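Local structure of 2-nitropropane dioxygenase (Streptomyces ansochromogenes, 3BW2) at residues 216-228 / 338-350. The protein is an FMN-dependent nitroalkane-oxidising flavoenzyme that probably uses molecular oxygen to denitrify alkyl nitronates such as propionate 3-nitronate. Residues are numbered along the deposited sequence; the frame is centred on the assembly and turned at random.
Sequences GIMRGGQIAAVLA and EVLAAELAEARTA. With FMN (flavin mononucleotide), chain B.
Glu343 reaches to the start of helix 220-228 and takes its first N-H: Gly220 N donates to Glu343 OE2 over 2.8 Å, nearly straight at 174°, meeting the oxygen on its anti side and slightly out of the carboxylate plane. OE1 is salt-bridged to Arg329, so both oxygens are held, which probably limits rotation of the carboxylate. An alanine in place of Glu343 would probably leave the Gly220 N-H without this acceptor and Arg329 without this carboxylate partner. Next to this bond the two backbones are in direct contact, with Gly220 CA 4.1 Å from Leu344 CA; a side chain on Gly220 would run into Glu343 CB and Leu340 O. Two CA-H...O contacts use this closeness, Gly220 CA to Leu340 O (3.5 Å) and Leu344 CA to Gly220 O. Leu344 is a knob among Gly220, Ile223, Ala224 and Leu227. With CG anti to the backbone N (chi1 170°), its CD1 lies 3.7 Å from Ala224 N, and the side chain crosses those of Ile223 and Leu227 at about right angles. Ala224 CB also meets Ala347 CB at 3.7 Å. Within the 216-228 segment, Gln222 OE1 folds back to accept from Met218 N (2.9 Å) and Arg219 N, fixing the turn before the helix; Gly216, two residues before Met218, gives its N-H to FMN O2P at 2.7 Å. Arg219 turns its guanidinium to Glu205 of the second subunit. The axes of helices 220-228 and 338-350 approach to 7.2 Å at -56°. Helix 220-228 follows strand 211-214 of the TIM barrel and leads into strand 233-236, onto which Ile223 and Leu340 pack. The last helix, 333-350, lies across helix 220-228 on the outside of the barrel, near the subunit interface, where Ala347 packs on Ala228 of the second subunit.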
loop_
_atom_site.group_PDB
_atom_site.type_symbol
_atom_site.label_atom_id
_atom_site.label_comp_id
_atom_site.label_asym_id
_atom_site.label_seq_id
_atom_site.Cartn_x
_atom_site.Cartn_y
_atom_site.Cartn_z
ATOM N N GLY A 216 0.616 1.253 8.831
ATOM C CA GLY A 216 0.355 -0.170 8.993
ATOM C C GLY A 216 1.344 -0.994 9.803
ATOM O O GLY A 216 1.220 -2.221 9.851
ATOM N N ILE A 217 2.310 -0.347 10.452
ATOM C CA ILE A 217 3.316 -1.069 11.236
ATOM C C ILE A 217 2.787 -1.475 12.622
ATOM O O ILE A 217 2.584 -0.633 13.495
ATOM C CB ILE A 217 4.602 -0.213 11.373
ATOM C CG1 ILE A 217 5.122 0.146 9.974
ATOM C CG2 ILE A 217 5.672 -0.979 12.146
ATOM C CD1 ILE A 217 6.341 1.040 9.971
ATOM N N MET A 218 2.579 -2.778 12.813
ATOM C CA MET A 218 2.034 -3.308 14.062
ATOM C C MET A 218 2.934 -4.322 14.757
ATOM O O MET A 218 2.700 -4.673 15.911
ATOM C CB MET A 218 0.690 -3.995 13.790
ATOM C CG MET A 218 -0.335 -3.139 13.061
ATOM S SD MET A 218 -0.766 -1.685 14.014
ATOM C CE MET A 218 -1.823 -2.404 15.293
ATOM N N ARG A 219 3.953 -4.797 14.048
ATOM C CA ARG A 219 4.854 -5.813 14.585
ATOM C C ARG A 219 6.321 -5.454 14.410
ATOM O O ARG A 219 6.689 -4.724 13.485
ATOM C CB ARG A 219 4.584 -7.150 13.884
ATOM C CG ARG A 219 3.157 -7.674 14.044
ATOM C CD ARG A 219 3.003 -8.459 15.341
ATOM N NE ARG A 219 1.688 -9.089 15.450
ATOM C CZ ARG A 219 0.612 -8.502 15.964
ATOM N NH1 ARG A 219 0.682 -7.260 16.427
ATOM N NH2 ARG A 219 -0.539 -9.158 16.014
ATOM N N GLY A 220 7.159 -5.989 15.293
ATOM C CA GLY A 220 8.584 -5.722 15.212
ATOM C C GLY A 220 9.192 -6.166 13.895
ATOM O O GLY A 220 10.169 -5.578 13.431
ATOM N N GLY A 221 8.628 -7.207 13.289
ATOM C CA GLY A 221 9.155 -7.684 12.018
ATOM C C GLY A 221 8.969 -6.661 10.909
ATOM O O GLY A 221 9.766 -6.583 9.971
ATOM N N GLN A 222 7.897 -5.881 11.008
ATOM C CA GLN A 222 7.619 -4.849 10.025
ATOM C C GLN A 222 8.584 -3.691 10.258
ATOM O O GLN A 222 8.937 -2.971 9.325
ATOM C CB GLN A 222 6.169 -4.379 10.145
ATOM C CG GLN A 222 5.167 -5.411 9.663
ATOM C CD GLN A 222 3.744 -5.045 10.015
ATOM O OE1 GLN A 222 3.378 -5.010 11.187
ATOM N NE2 GLN A 222 2.933 -4.767 9.001
ATOM N N ILE A 223 9.012 -3.513 11.505
ATOM C CA ILE A 223 9.968 -2.455 11.809
ATOM C C ILE A 223 11.295 -2.854 11.158
ATOM O O ILE A 223 11.968 -2.032 10.535
ATOM C CB ILE A 223 10.148 -2.268 13.339
ATOM C CG1 ILE A 223 8.823 -1.796 13.962
ATOM C CG2 ILE A 223 11.253 -1.253 13.611
ATOM C CD1 ILE A 223 8.866 -1.596 15.479
ATOM N N ALA A 224 11.659 -4.126 11.285
ATOM C CA ALA A 224 12.892 -4.623 10.679
ATOM C C ALA A 224 12.778 -4.463 9.168
ATOM O O ALA A 224 13.752 -4.143 8.486
ATOM C CB ALA A 224 13.103 -6.095 11.031
ATOM N N ALA A 225 11.573 -4.691 8.651
ATOM C CA ALA A 225 11.324 -4.573 7.226
ATOM C C ALA A 225 11.637 -3.171 6.712
ATOM O O ALA A 225 12.376 -3.016 5.739
ATOM C CB ALA A 225 9.865 -4.934 6.914
ATOM N N VAL A 226 11.082 -2.147 7.357
ATOM C CA VAL A 226 11.330 -0.779 6.902
ATOM C C VAL A 226 12.787 -0.366 7.063
ATOM O O VAL A 226 13.304 0.417 6.264
ATOM C CB VAL A 226 10.420 0.252 7.621
ATOM C CG1 VAL A 226 8.960 -0.052 7.315
ATOM C CG2 VAL A 226 10.677 0.238 9.125
ATOM N N LEU A 227 13.451 -0.886 8.091
ATOM C CA LEU A 227 14.857 -0.559 8.304
ATOM C C LEU A 227 15.663 -1.134 7.141
ATOM O O LEU A 227 16.555 -0.477 6.600
ATOM C CB LEU A 227 15.353 -1.150 9.629
ATOM C CG LEU A 227 14.734 -0.571 10.907
ATOM C CD1 LEU A 227 15.349 -1.244 12.131
ATOM C CD2 LEU A 227 14.964 0.931 10.954
ATOM N N ALA A 228 15.330 -2.362 6.758
ATOM C CA ALA A 228 16.005 -3.034 5.656
ATOM C C ALA A 228 15.804 -2.250 4.368
ATOM O O ALA A 228 16.671 -2.243 3.496
ATOM C CB ALA A 228 15.459 -4.450 5.489
ATOM N N GLU A 338 8.432 -3.039 24.473
ATOM C CA GLU A 338 9.260 -4.200 24.784
ATOM C C GLU A 338 8.968 -5.354 23.830
ATOM O O GLU A 338 9.889 -6.013 23.342
ATOM C CB GLU A 338 9.032 -4.648 26.232
ATOM C CG GLU A 338 9.474 -3.616 27.262
ATOM C CD GLU A 338 9.149 -4.027 28.691
ATOM O OE1 GLU A 338 9.469 -3.244 29.616
ATOM O OE2 GLU A 338 8.580 -5.127 28.889
ATOM N N VAL A 339 7.688 -5.603 23.563
ATOM C CA VAL A 339 7.311 -6.675 22.648
ATOM C C VAL A 339 7.817 -6.341 21.245
ATOM O O VAL A 339 8.390 -7.190 20.562
ATOM C CB VAL A 339 5.780 -6.867 22.601
ATOM C CG1 VAL A 339 5.415 -7.905 21.550
ATOM C CG2 VAL A 339 5.273 -7.304 23.962
ATOM N N LEU A 340 7.603 -5.102 20.811
ATOM C CA LEU A 340 8.064 -4.693 19.488
ATOM C C LEU A 340 9.580 -4.838 19.391
ATOM O O LEU A 340 10.104 -5.291 18.370
ATOM C CB LEU A 340 7.651 -3.245 19.201
ATOM C CG LEU A 340 6.141 -2.998 19.068
ATOM C CD1 LEU A 340 5.862 -1.501 18.992
ATOM C CD2 LEU A 340 5.612 -3.708 17.819
ATOM N N ALA A 341 10.282 -4.463 20.457
ATOM C CA ALA A 341 11.741 -4.561 20.480
ATOM C C ALA A 341 12.193 -6.013 20.340
ATOM O O ALA A 341 13.163 -6.307 19.643
ATOM C CB ALA A 341 12.287 -3.969 21.772
ATOM N N ALA A 342 11.483 -6.918 21.006
ATOM C CA ALA A 342 11.808 -8.336 20.950
ATOM C C ALA A 342 11.529 -8.893 19.561
ATOM O O ALA A 342 12.296 -9.703 19.043
ATOM C CB ALA A 342 10.994 -9.099 21.986
ATOM N N GLU A 343 10.423 -8.462 18.961
ATOM C CA GLU A 343 10.059 -8.931 17.629
ATOM C C GLU A 343 11.073 -8.413 16.620
ATOM O O GLU A 343 11.456 -9.124 15.686
ATOM C CB GLU A 343 8.641 -8.471 17.279
ATOM C CG GLU A 343 7.565 -9.202 18.084
ATOM C CD GLU A 343 6.175 -8.620 17.894
ATOM O OE1 GLU A 343 5.198 -9.280 18.304
ATOM O OE2 GLU A 343 6.055 -7.503 17.348
ATOM N N LEU A 344 11.516 -7.176 16.826
ATOM C CA LEU A 344 12.516 -6.559 15.964
ATOM C C LEU A 344 13.805 -7.374 16.009
ATOM O O LEU A 344 14.360 -7.737 14.971
ATOM C CB LEU A 344 12.802 -5.131 16.432
ATOM C CG LEU A 344 13.990 -4.409 15.790
ATOM C CD1 LEU A 344 13.775 -4.304 14.290
ATOM C CD2 LEU A 344 14.140 -3.025 16.402
ATOM N N ALA A 345 14.280 -7.660 17.217
ATOM C CA ALA A 345 15.507 -8.430 17.386
ATOM C C ALA A 345 15.361 -9.810 16.751
ATOM O O ALA A 345 16.262 -10.286 16.066
ATOM C CB ALA A 345 15.839 -8.567 18.870
ATOM N N GLU A 346 14.217 -10.444 16.979
ATOM C CA GLU A 346 13.958 -11.766 16.424
ATOM C C GLU A 346 14.026 -11.742 14.899
ATOM O O GLU A 346 14.583 -12.651 14.282
ATOM C CB GLU A 346 12.585 -12.263 16.876
ATOM C CG GLU A 346 12.106 -13.501 16.142
ATOM C CD GLU A 346 10.705 -13.912 16.549
ATOM O OE1 GLU A 346 9.806 -13.037 16.567
ATOM O OE2 GLU A 346 10.498 -15.111 16.844
ATOM N N ALA A 347 13.460 -10.702 14.293
ATOM C CA ALA A 347 13.475 -10.575 12.839
ATOM C C ALA A 347 14.893 -10.308 12.337
ATOM O O ALA A 347 15.296 -10.839 11.307
ATOM C CB ALA A 347 12.535 -9.454 12.396
ATOM N N ARG A 348 15.647 -9.485 13.062
ATOM C CA ARG A 348 17.024 -9.179 12.673
ATOM C C ARG A 348 17.825 -10.468 12.574
ATOM O O ARG A 348 18.473 -10.740 11.564
ATOM C CB ARG A 348 17.699 -8.281 13.709
ATOM C CG ARG A 348 17.381 -6.809 13.618
ATOM C CD ARG A 348 18.082 -6.077 14.756
ATOM N NE ARG A 348 17.891 -4.632 14.699
ATOM C CZ ARG A 348 18.403 -3.849 13.755
ATOM N NH1 ARG A 348 19.140 -4.373 12.786
ATOM N NH2 ARG A 348 18.178 -2.544 13.780
ATOM N N THR A 349 17.782 -11.252 13.645
ATOM C CA THR A 349 18.497 -12.516 13.704
ATOM C C THR A 349 18.134 -13.415 12.525
ATOM O O THR A 349 19.015 -13.986 11.881
ATOM C CB THR A 349 18.189 -13.252 15.019
ATOM O OG1 THR A 349 18.604 -12.442 16.124
ATOM C CG2 THR A 349 18.921 -14.580 15.073
ATOM N N ALA A 350 16.840 -13.533 12.243
ATOM C CA ALA A 350 16.368 -14.366 11.141
ATOM C C ALA A 350 17.005 -13.954 9.815
ATOM O O ALA A 350 17.426 -14.806 9.035
ATOM C CB ALA A 350 14.852 -14.286 11.041
HETATM N N1 FMN B . -0.290 12.463 12.358
HETATM C C2 FMN B . 0.082 13.785 12.658
HETATM O O2 FMN B . 1.085 14.273 12.143
HETATM N N3 FMN B . -0.666 14.547 13.540
HETATM C C4 FMN B . -1.799 14.062 14.172
HETATM O O4 FMN B . -2.435 14.784 14.962
HETATM C C4A FMN B . -2.187 12.723 13.895
HETATM N N5 FMN B . -3.300 12.161 14.516
HETATM C C5A FMN B . -3.682 10.837 14.283
HETATM C C6 FMN B . -4.810 10.303 14.958
HETATM C C7 FMN B . -5.248 8.947 14.767
HETATM C C7M FMN B . -5.865 8.315 16.038
HETATM C C8 FMN B . -4.434 8.159 13.872
HETATM C C8M FMN B . -4.245 6.650 14.031
HETATM C C9 FMN B . -3.309 8.689 13.164
HETATM C C9A FMN B . -2.923 10.035 13.372
HETATM N N10 FMN B . -1.799 10.603 12.713
HETATM C C10 FMN B . -1.415 11.935 12.976
HETATM C "C1'" FMN B . -1.082 9.839 11.597
HETATM C "C2'" FMN B . 0.197 9.212 12.210
HETATM O "O2'" FMN B . 1.221 10.195 12.230
HETATM C "C3'" FMN B . 0.745 8.011 11.365
HETATM O "O3'" FMN B . 0.983 8.518 10.052
HETATM C "C4'" FMN B . -0.216 6.815 11.259
HETATM O "O4'" FMN B . -0.714 6.539 12.568
HETATM C "C5'" FMN B . 0.522 5.563 10.698
HETATM O "O5'" FMN B . -0.362 4.411 10.589
HETATM P P FMN B . -0.691 3.299 11.742
HETATM O O1P FMN B . 0.712 3.481 12.216
HETATM O O2P FMN B . -1.057 2.486 10.514
HETATM O O3P FMN B . -1.706 4.313 12.235
#